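Local coordinates for protein dinoflagellate luciferase (Lingulodinium polyedrum, PDB 1VPR) that catalyses the oxidation of dinoflagellate luciferin by molecular oxygen, emitting the blue light of the nocturnal flash, here as the third of its three homologous luciferase domains, at residues 133-147 with 320-334. Numbering follows the deposited sequence.
Sequences DKTLKLPCGPLPWPA and RDYTALAGRDNAPTN
K134 lays its CG over one face of the R320 guanidinium, 3.7 Å from NE, while its bent chain carries NZ off to D345 and D347. R320, folded back on itself, turns NH2 to T323 OG1 (2.9 Å), which lies near the guanidinium plane, and NE to a water shared with K134 O and T323 N; NH1 meets D353. Shortening R320 to an alanine is likely to leave D353 without this charged partner and T323 OG1 without the donor that helps fix its rotation. With CG anti to the backbone N (chi1 180°), the Y322 ring swings out across the 133-136 turn and has T135 O at its edge. The T323 hydroxyl donates to L136 O (2.8 Å), nearly in line with the carbonyl, and K137 CE passes 3.2 Å from Y322 OH. L138 N reaches T323 O (3.0 Å) from the face opposite A326 N, so this carbonyl serves both the helix end and the neighbouring loop. P142 packs its ring against A326 CB, R328 CB and A331 CB, and L143 N donates to A324 O (3.0 Å, 163° at the hydrogen). W145 N makes an almost straight bond to P332 O (3.1 Å); its indole meets L325 CD2 at NE1 and has A331 CB at the edge. A147 N donates to N334 OD1 in the carbonyl plane. The irregular segment 133-147 thus runs past helix 321-324, closed by a Schellman motif with A326 as C-prime, and the loop after it, joined mainly through backbone atoms, alongside strands 237-241 and 247-253 of the catalytic domain's calycin-type barrel.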
loop_
_atom_site.group_PDB
_atom_site.type_symbol
_atom_site.label_atom_id
_atom_site.label_comp_id
_atom_site.label_asym_id
_atom_site.label_seq_id
_atom_site.Cartn_x
_atom_site.Cartn_y
_atom_site.Cartn_z
ATOM N N ASP A 133 -14.353 -9.389 -9.405
ATOM C CA ASP A 133 -15.058 -10.667 -9.525
ATOM C C ASP A 133 -14.118 -11.815 -9.164
ATOM O O ASP A 133 -13.260 -12.213 -9.972
ATOM C CB ASP A 133 -15.576 -10.835 -10.969
ATOM C CG ASP A 133 -16.525 -12.030 -11.135
ATOM O OD1 ASP A 133 -16.511 -12.984 -10.305
ATOM O OD2 ASP A 133 -17.286 -12.008 -12.136
ATOM N N LYS A 134 -14.291 -12.358 -7.956
ATOM C CA LYS A 134 -13.425 -13.424 -7.465
ATOM C C LYS A 134 -13.535 -14.719 -8.244
ATOM O O LYS A 134 -12.634 -15.557 -8.157
ATOM C CB LYS A 134 -13.707 -13.681 -5.971
ATOM C CG LYS A 134 -13.406 -12.464 -5.068
ATOM C CD LYS A 134 -13.993 -12.640 -3.647
ATOM C CE LYS A 134 -13.404 -13.862 -2.954
ATOM N NZ LYS A 134 -11.977 -13.651 -2.605
ATOM N N THR A 135 -14.615 -14.882 -9.015
ATOM C CA THR A 135 -14.830 -16.096 -9.809
ATOM C C THR A 135 -14.128 -16.116 -11.175
ATOM O O THR A 135 -14.169 -17.126 -11.889
ATOM C CB THR A 135 -16.337 -16.338 -10.066
ATOM O OG1 THR A 135 -16.842 -15.355 -10.994
ATOM C CG2 THR A 135 -17.110 -16.220 -8.744
ATOM N N LEU A 136 -13.475 -15.023 -11.545
ATOM C CA LEU A 136 -12.804 -14.968 -12.851
ATOM C C LEU A 136 -11.301 -15.206 -12.793
ATOM O O LEU A 136 -10.625 -14.786 -11.862
ATOM C CB LEU A 136 -13.042 -13.602 -13.503
ATOM C CG LEU A 136 -14.494 -13.191 -13.726
ATOM C CD1 LEU A 136 -14.536 -11.799 -14.365
ATOM C CD2 LEU A 136 -15.207 -14.213 -14.615
ATOM N N LYS A 137 -10.776 -15.885 -13.798
ATOM C CA LYS A 137 -9.346 -16.104 -13.882
ATOM C C LYS A 137 -8.791 -14.862 -14.575
ATOM O O LYS A 137 -9.461 -14.284 -15.445
ATOM C CB LYS A 137 -9.048 -17.319 -14.745
ATOM C CG LYS A 137 -9.609 -18.610 -14.223
ATOM C CD LYS A 137 -9.192 -19.731 -15.132
ATOM C CE LYS A 137 -9.758 -21.053 -14.653
ATOM N NZ LYS A 137 -9.490 -22.117 -15.672
ATOM N N LEU A 138 -7.582 -14.445 -14.208
ATOM C CA LEU A 138 -6.986 -13.276 -14.835
ATOM C C LEU A 138 -6.842 -13.657 -16.307
ATOM O O LEU A 138 -6.403 -14.768 -16.637
ATOM C CB LEU A 138 -5.624 -12.973 -14.200
ATOM C CG LEU A 138 -5.019 -11.595 -14.459
ATOM C CD1 LEU A 138 -5.916 -10.500 -13.887
ATOM C CD2 LEU A 138 -3.637 -11.530 -13.813
ATOM N N PRO A 139 -7.214 -12.750 -17.214
ATOM C CA PRO A 139 -7.129 -13.029 -18.654
ATOM C C PRO A 139 -5.767 -13.447 -19.205
ATOM O O PRO A 139 -5.702 -14.220 -20.154
ATOM C CB PRO A 139 -7.620 -11.732 -19.283
ATOM C CG PRO A 139 -8.620 -11.240 -18.271
ATOM C CD PRO A 139 -7.841 -11.438 -16.977
ATOM N N CYS A 140 -4.678 -12.954 -18.623
ATOM C CA CYS A 140 -3.364 -13.296 -19.156
ATOM C C CYS A 140 -2.780 -14.580 -18.598
ATOM O O CYS A 140 -1.606 -14.881 -18.823
ATOM C CB CYS A 140 -2.389 -12.132 -18.950
ATOM S SG CYS A 140 -2.201 -11.543 -17.257
ATOM N N GLY A 141 -3.602 -15.360 -17.898
ATOM C CA GLY A 141 -3.107 -16.602 -17.321
ATOM C C GLY A 141 -2.458 -16.309 -15.983
ATOM O O GLY A 141 -2.448 -15.150 -15.560
ATOM N N PRO A 142 -1.865 -17.317 -15.315
ATOM C CA PRO A 142 -1.209 -17.184 -14.010
ATOM C C PRO A 142 -0.153 -16.106 -13.994
ATOM O O PRO A 142 0.704 -16.067 -14.881
ATOM C CB PRO A 142 -0.571 -18.551 -13.793
ATOM C CG PRO A 142 -1.342 -19.472 -14.747
ATOM C CD PRO A 142 -1.509 -18.602 -15.935
ATOM N N LEU A 143 -0.186 -15.226 -12.999
ATOM C CA LEU A 143 0.852 -14.211 -12.937
ATOM C C LEU A 143 2.134 -14.937 -12.542
ATOM O O LEU A 143 2.095 -15.930 -11.809
ATOM C CB LEU A 143 0.501 -13.125 -11.897
ATOM C CG LEU A 143 -0.627 -12.125 -12.246
ATOM C CD1 LEU A 143 -1.008 -11.291 -11.015
ATOM C CD2 LEU A 143 -0.176 -11.201 -13.392
ATOM N N PRO A 144 3.288 -14.486 -13.062
ATOM C CA PRO A 144 4.550 -15.125 -12.707
ATOM C C PRO A 144 4.926 -14.748 -11.271
ATOM O O PRO A 144 4.741 -13.602 -10.878
ATOM C CB PRO A 144 5.550 -14.513 -13.709
ATOM C CG PRO A 144 4.709 -14.211 -14.904
ATOM C CD PRO A 144 3.455 -13.623 -14.243
ATOM N N TRP A 145 5.412 -15.706 -10.483
ATOM C CA TRP A 145 5.892 -15.388 -9.138
ATOM C C TRP A 145 7.305 -14.855 -9.412
ATOM O O TRP A 145 7.982 -15.345 -10.324
ATOM C CB TRP A 145 5.992 -16.641 -8.268
ATOM C CG TRP A 145 4.654 -17.168 -7.785
ATOM C CD1 TRP A 145 3.871 -18.107 -8.395
ATOM C CD2 TRP A 145 3.962 -16.783 -6.587
ATOM N NE1 TRP A 145 2.737 -18.335 -7.650
ATOM C CE2 TRP A 145 2.767 -17.532 -6.538
ATOM C CE3 TRP A 145 4.239 -15.875 -5.554
ATOM C CZ2 TRP A 145 1.837 -17.403 -5.490
ATOM C CZ3 TRP A 145 3.318 -15.743 -4.505
ATOM C CH2 TRP A 145 2.133 -16.502 -4.479
ATOM N N PRO A 146 7.764 -13.830 -8.666
ATOM C CA PRO A 146 9.117 -13.323 -8.935
ATOM C C PRO A 146 10.231 -14.185 -8.371
ATOM O O PRO A 146 10.269 -14.457 -7.171
ATOM C CB PRO A 146 9.093 -11.927 -8.313
ATOM C CG PRO A 146 8.158 -12.103 -7.136
ATOM C CD PRO A 146 7.033 -12.936 -7.740
ATOM N N ALA A 147 11.142 -14.622 -9.240
ATOM C CA ALA A 147 12.290 -15.436 -8.829
ATOM C C ALA A 147 12.937 -14.864 -7.569
ATOM O O ALA A 147 13.113 -13.648 -7.468
ATOM C CB ALA A 147 13.346 -15.464 -9.968
ATOM N N ARG A 320 -6.942 -13.620 -3.201
ATOM C CA ARG A 320 -7.329 -13.558 -4.597
ATOM C C ARG A 320 -6.431 -14.482 -5.424
ATOM O O ARG A 320 -6.149 -14.205 -6.587
ATOM C CB ARG A 320 -7.196 -12.118 -5.097
ATOM C CG ARG A 320 -8.138 -11.138 -4.379
ATOM C CD ARG A 320 -9.595 -11.549 -4.570
ATOM N NE ARG A 320 -9.891 -11.769 -5.988
ATOM C CZ ARG A 320 -10.149 -10.796 -6.864
ATOM N NH1 ARG A 320 -10.158 -9.508 -6.480
ATOM N NH2 ARG A 320 -10.409 -11.114 -8.128
ATOM N N ASP A 321 -5.997 -15.577 -4.804
ATOM C CA ASP A 321 -5.143 -16.588 -5.443
ATOM C C ASP A 321 -5.795 -17.245 -6.671
ATOM O O ASP A 321 -5.105 -17.638 -7.610
ATOM C CB ASP A 321 -4.798 -17.661 -4.402
ATOM C CG ASP A 321 -4.016 -17.084 -3.226
ATOM O OD1 ASP A 321 -2.944 -16.494 -3.474
ATOM O OD2 ASP A 321 -4.467 -17.199 -2.061
ATOM N N TYR A 322 -7.113 -17.395 -6.663
ATOM C CA TYR A 322 -7.781 -18.004 -7.816
ATOM C C TYR A 322 -7.628 -17.113 -9.059
ATOM O O TYR A 322 -7.176 -17.565 -10.123
ATOM C CB TYR A 322 -9.271 -18.211 -7.535
ATOM C CG TYR A 322 -9.992 -18.828 -8.711
ATOM C CD1 TYR A 322 -9.796 -20.165 -9.042
ATOM C CD2 TYR A 322 -10.782 -18.047 -9.554
ATOM C CE1 TYR A 322 -10.364 -20.721 -10.198
ATOM C CE2 TYR A 322 -11.354 -18.580 -10.709
ATOM C CZ TYR A 322 -11.142 -19.916 -11.028
ATOM O OH TYR A 322 -11.714 -20.437 -12.170
ATOM N N THR A 323 -8.022 -15.851 -8.928
ATOM C CA THR A 323 -7.921 -14.895 -10.029
ATOM C C THR A 323 -6.472 -14.686 -10.459
ATOM O O THR A 323 -6.114 -14.891 -11.625
ATOM C CB THR A 323 -8.521 -13.526 -9.634
ATOM O OG1 THR A 323 -9.924 -13.670 -9.382
ATOM C CG2 THR A 323 -8.311 -12.489 -10.760
ATOM N N ALA A 324 -5.621 -14.313 -9.505
ATOM C CA ALA A 324 -4.226 -14.045 -9.802
ATOM C C ALA A 324 -3.450 -15.202 -10.431
ATOM O O ALA A 324 -2.602 -14.962 -11.298
ATOM C CB ALA A 324 -3.512 -13.560 -8.542
ATOM N N LEU A 325 -3.698 -16.437 -9.986
ATOM C CA LEU A 325 -3.005 -17.591 -10.549
ATOM C C LEU A 325 -3.870 -18.273 -11.628
ATOM O O LEU A 325 -3.532 -19.354 -12.124
ATOM C CB LEU A 325 -2.649 -18.593 -9.433
ATOM C CG LEU A 325 -1.826 -18.029 -8.255
ATOM C CD1 LEU A 325 -1.551 -19.158 -7.241
ATOM C CD2 LEU A 325 -0.486 -17.445 -8.786
ATOM N N ALA A 326 -4.976 -17.633 -12.005
ATOM C CA ALA A 326 -5.872 -18.194 -13.017
ATOM C C ALA A 326 -6.186 -19.654 -12.736
ATOM O O ALA A 326 -6.158 -20.489 -13.647
ATOM C CB ALA A 326 -5.251 -18.074 -14.423
ATOM N N GLY A 327 -6.456 -19.967 -11.475
ATOM C CA GLY A 327 -6.798 -21.330 -11.109
ATOM C C GLY A 327 -5.679 -22.353 -11.145
ATOM O O GLY A 327 -5.941 -23.541 -10.975
ATOM N N ARG A 328 -4.437 -21.924 -11.335
ATOM C CA ARG A 328 -3.335 -22.884 -11.392
ATOM C C ARG A 328 -2.563 -23.049 -10.095
ATOM O O ARG A 328 -1.787 -22.173 -9.704
ATOM C CB ARG A 328 -2.352 -22.509 -12.516
ATOM C CG ARG A 328 -1.227 -23.541 -12.682
ATOM C CD ARG A 328 -0.180 -23.184 -13.739
ATOM N NE ARG A 328 0.955 -24.108 -13.676
ATOM C CZ ARG A 328 2.069 -24.004 -14.408
ATOM N NH1 ARG A 328 3.043 -24.896 -14.268
ATOM N NH2 ARG A 328 2.206 -23.012 -15.282
ATOM N N ASP A 329 -2.756 -24.185 -9.432
ATOM C CA ASP A 329 -2.051 -24.463 -8.188
ATOM C C ASP A 329 -0.547 -24.483 -8.434
ATOM O O ASP A 329 -0.096 -24.884 -9.513
ATOM C CB ASP A 329 -2.459 -25.831 -7.643
ATOM C CG ASP A 329 -3.875 -25.868 -7.089
ATOM O OD1 ASP A 329 -4.355 -26.991 -6.825
ATOM O OD2 ASP A 329 -4.510 -24.810 -6.902
ATOM N N ASN A 330 0.228 -24.046 -7.438
ATOM C CA ASN A 330 1.685 -24.058 -7.513
ATOM C C ASN A 330 2.247 -23.501 -8.817
ATOM O O ASN A 330 3.148 -24.097 -9.431
ATOM C CB ASN A 330 2.180 -25.489 -7.266
ATOM C CG ASN A 330 1.613 -26.074 -5.977
ATOM O OD1 ASN A 330 1.738 -25.475 -4.908
ATOM N ND2 ASN A 330 0.977 -27.235 -6.071
ATOM N N ALA A 331 1.720 -22.348 -9.229
ATOM C CA ALA A 331 2.168 -21.699 -10.447
ATOM C C ALA A 331 3.655 -21.381 -10.262
ATOM O O ALA A 331 4.134 -21.216 -9.130
ATOM C CB ALA A 331 1.345 -20.435 -10.703
ATOM N N PRO A 332 4.408 -21.275 -11.374
ATOM C CA PRO A 332 5.841 -21.000 -11.308
ATOM C C PRO A 332 6.333 -19.565 -11.251
ATOM O O PRO A 332 5.609 -18.619 -11.540
ATOM C CB PRO A 332 6.357 -21.692 -12.561
ATOM C CG PRO A 332 5.290 -21.321 -13.560
ATOM C CD PRO A 332 3.999 -21.580 -12.761
ATOM N N THR A 333 7.604 -19.445 -10.896
ATOM C CA THR A 333 8.305 -18.172 -10.860
ATOM C C THR A 333 8.733 -18.039 -12.313
ATOM O O THR A 333 8.490 -18.938 -13.113
ATOM C CB THR A 333 9.588 -18.242 -9.994
ATOM O OG1 THR A 333 10.512 -19.182 -10.580
ATOM C CG2 THR A 333 9.260 -18.676 -8.561
ATOM N N ASN A 334 9.378 -16.936 -12.660
ATOM C CA ASN A 334 9.840 -16.744 -14.015
ATOM C C ASN A 334 11.072 -17.616 -14.343
ATOM O O ASN A 334 11.604 -17.566 -15.447
ATOM C CB ASN A 334 10.140 -15.266 -14.244
ATOM C CG ASN A 334 11.009 -14.673 -13.162
ATOM O OD1 ASN A 334 10.687 -14.737 -11.971
ATOM N ND2 ASN A 334 12.117 -14.083 -13.566
HETATM O O HOH W 1 -9.912 -14.657 -6.889
HETATM O O HOH W 2 -13.391 -19.172 -13.856
HETATM O O HOH W 3 3.251 -18.441 -12.562
HETATM O O HOH W 4 1.322 -20.866 -6.894
#